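Local atomic coordinates of 16 kDa beta-galactoside-binding lectin (Gallus gallus, PDB entry 1QMJ), a protein that binds beta-galactosides such as lactose as a homodimeric lectin, and may take part in the regulation of differentiation. Residues V84-S89 against V95-P100. Sequence-based numbering, arbitrary orientation.
Sequences VEICIS and VKVKVP. With BME (beta-mercaptoethanol), chain C; BME (beta-mercaptoethanol), chain D.
Ile86 and Val97 lie side by side on the inner face of this antiparallel pair, pointing the same way, with Ile86 CG2 3.7 Å from Val97 CG1. The setting of Val97, with CG1 anti to its main-chain nitrogen (chi1 -177°), places that methyl beside Ile86 and sends CG2 toward Ile88 CG1, 4.3 Å off, so that one valine bridges two isoleucines. Val84, Val95 and Val99 extend the same apolar row; beta-branched residues suit it, being compatible with an extended backbone while filling a buried layer.

Cys87 and Lys98 face each other on the other side, their backbones joined by two nearly straight bonds, Cys87 N to Lys98 O at 2.9 Å and Lys98 N to Cys87 O at 2.8 Å. A second such pair joins Ser89 to Lys96. Lysine suits this outer face because its aliphatic stem can cover the neighbouring strand while the ammonium group leads away: Lys96 CB lies 3.9 Å from Ser89 OG, and the chain runs out extended. Lys98 is nearly eclipsed (chi1 -3°), a strained or poorly defined conformation. Cys87 SG is joined to S2 of a beta-mercaptoethanol (2.0 Å), probably from the crystallisation liquor, in a mixed disulfide; the adduct's hydroxyl donates to Glu85 O.

Opposite the apolar row, Phe29, Val31 and Val33 meet the isoleucines, and Leu42 and Phe44 meet Val97. The two strands form a beta hairpin, whose inward face packs against the second sheet of the galectin beta-sandwich.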
loop_
_atom_site.group_PDB
_atom_site.type_symbol
_atom_site.label_atom_id
_atom_site.label_comp_id
_atom_site.label_asym_id
_atom_site.label_seq_id
_atom_site.Cartn_x
_atom_site.Cartn_y
_atom_site.Cartn_z
ATOM N N VAL A 84 1.542 -0.271 16.841
ATOM C CA VAL A 84 2.382 -1.439 16.566
ATOM C C VAL A 84 2.740 -1.570 15.087
ATOM O O VAL A 84 2.046 -1.016 14.214
ATOM C CB VAL A 84 1.639 -2.714 16.979
ATOM C CG1 VAL A 84 0.378 -2.970 16.149
ATOM C CG2 VAL A 84 2.488 -3.976 16.838
ATOM N N GLU A 85 3.829 -2.315 14.914
ATOM C CA GLU A 85 4.413 -2.667 13.610
ATOM C C GLU A 85 4.405 -4.190 13.489
ATOM O O GLU A 85 4.984 -4.902 14.326
ATOM C CB GLU A 85 5.859 -2.158 13.495
ATOM C CG GLU A 85 6.491 -2.488 12.131
ATOM C CD GLU A 85 7.861 -1.834 11.913
ATOM O OE1 GLU A 85 8.749 -1.863 12.848
ATOM O OE2 GLU A 85 8.129 -1.253 10.790
ATOM N N ILE A 86 3.746 -4.650 12.456
ATOM C CA ILE A 86 3.607 -6.083 12.181
ATOM C C ILE A 86 4.455 -6.466 10.964
ATOM O O ILE A 86 4.285 -5.922 9.868
ATOM C CB ILE A 86 2.132 -6.389 11.915
ATOM C CG1 ILE A 86 1.239 -6.048 13.116
ATOM C CG2 ILE A 86 1.871 -7.861 11.599
ATOM C CD1 ILE A 86 -0.222 -5.803 12.734
ATOM N N CYS A 87 5.357 -7.405 11.196
ATOM C CA CYS A 87 6.271 -7.905 10.153
ATOM C C CYS A 87 5.866 -9.317 9.737
ATOM O O CYS A 87 5.716 -10.216 10.579
ATOM C CB CYS A 87 7.701 -7.922 10.682
ATOM S SG CYS A 87 8.348 -6.218 11.044
ATOM N N ILE A 88 5.704 -9.465 8.436
ATOM C CA ILE A 88 5.292 -10.732 7.833
ATOM C C ILE A 88 6.288 -11.206 6.769
ATOM O O ILE A 88 6.705 -10.437 5.893
ATOM C CB ILE A 88 3.926 -10.559 7.166
ATOM C CG1 ILE A 88 2.814 -10.237 8.167
ATOM C CG2 ILE A 88 3.465 -11.809 6.413
ATOM C CD1 ILE A 88 1.548 -9.691 7.504
ATOM N N SER A 89 6.620 -12.468 6.903
ATOM C CA SER A 89 7.527 -13.185 5.999
ATOM C C SER A 89 7.045 -14.627 5.937
ATOM O O SER A 89 6.224 -15.061 6.755
ATOM C CB SER A 89 8.972 -13.121 6.514
ATOM O OG SER A 89 9.048 -13.630 7.835
ATOM N N VAL A 95 4.397 -19.351 7.618
ATOM C CA VAL A 95 4.270 -17.898 7.653
ATOM C C VAL A 95 4.585 -17.437 9.061
ATOM O O VAL A 95 4.106 -18.021 10.042
ATOM C CB VAL A 95 2.838 -17.467 7.304
ATOM C CG1 VAL A 95 2.716 -15.965 7.029
ATOM C CG2 VAL A 95 2.281 -18.162 6.064
ATOM N N LYS A 96 5.383 -16.414 9.136
ATOM C CA LYS A 96 5.783 -15.841 10.413
ATOM C C LYS A 96 5.283 -14.414 10.520
ATOM O O LYS A 96 5.336 -13.646 9.555
ATOM C CB LYS A 96 7.305 -15.813 10.539
ATOM C CG LYS A 96 7.941 -17.184 10.750
ATOM C CD LYS A 96 9.432 -17.076 11.074
ATOM C CE LYS A 96 10.089 -18.415 11.390
ATOM N NZ LYS A 96 11.459 -18.268 11.902
ATOM N N VAL A 97 4.810 -14.102 11.690
ATOM C CA VAL A 97 4.312 -12.768 12.011
ATOM C C VAL A 97 5.012 -12.314 13.274
ATOM O O VAL A 97 4.861 -12.920 14.340
ATOM C CB VAL A 97 2.799 -12.799 12.236
ATOM C CG1 VAL A 97 2.211 -11.412 12.507
ATOM C CG2 VAL A 97 2.024 -13.351 11.038
ATOM N N LYS A 98 5.781 -11.255 13.160
ATOM C CA LYS A 98 6.508 -10.753 14.324
ATOM C C LYS A 98 6.110 -9.351 14.714
ATOM O O LYS A 98 6.024 -8.448 13.867
ATOM C CB LYS A 98 8.028 -10.700 14.101
ATOM C CG LYS A 98 8.487 -11.240 12.754
ATOM C CD LYS A 98 9.604 -12.284 12.888
ATOM C CE LYS A 98 10.967 -11.679 13.241
ATOM N NZ LYS A 98 12.091 -12.581 12.932
ATOM N N VAL A 99 5.890 -9.257 15.994
ATOM C CA VAL A 99 5.561 -8.023 16.673
ATOM C C VAL A 99 6.629 -7.820 17.727
ATOM O O VAL A 99 7.435 -8.740 17.976
ATOM C CB VAL A 99 4.183 -8.100 17.335
ATOM C CG1 VAL A 99 3.034 -8.179 16.330
ATOM C CG2 VAL A 99 4.022 -9.318 18.246
ATOM N N PRO A 100 6.920 -6.740 18.201
ATOM C CA PRO A 100 8.056 -6.616 19.127
ATOM C C PRO A 100 8.219 -7.655 20.258
ATOM O O PRO A 100 9.344 -8.019 20.605
ATOM C CB PRO A 100 7.906 -5.188 19.663
ATOM C CG PRO A 100 6.416 -4.934 19.555
ATOM C CD PRO A 100 6.097 -5.518 18.207
HETATM C C1 BME C . 8.397 -6.406 14.848
HETATM C C2 BME C . 9.169 -5.541 13.851
HETATM O O1 BME C . 7.412 -5.619 15.477
HETATM S S2 BME C . 9.736 -6.517 12.431
HETATM C C1 BME D . 11.784 -10.373 8.971
HETATM C C2 BME D . 10.808 -9.309 9.513
HETATM O O1 BME D . 11.057 -11.481 8.469
HETATM S S2 BME D . 9.346 -9.165 8.441
#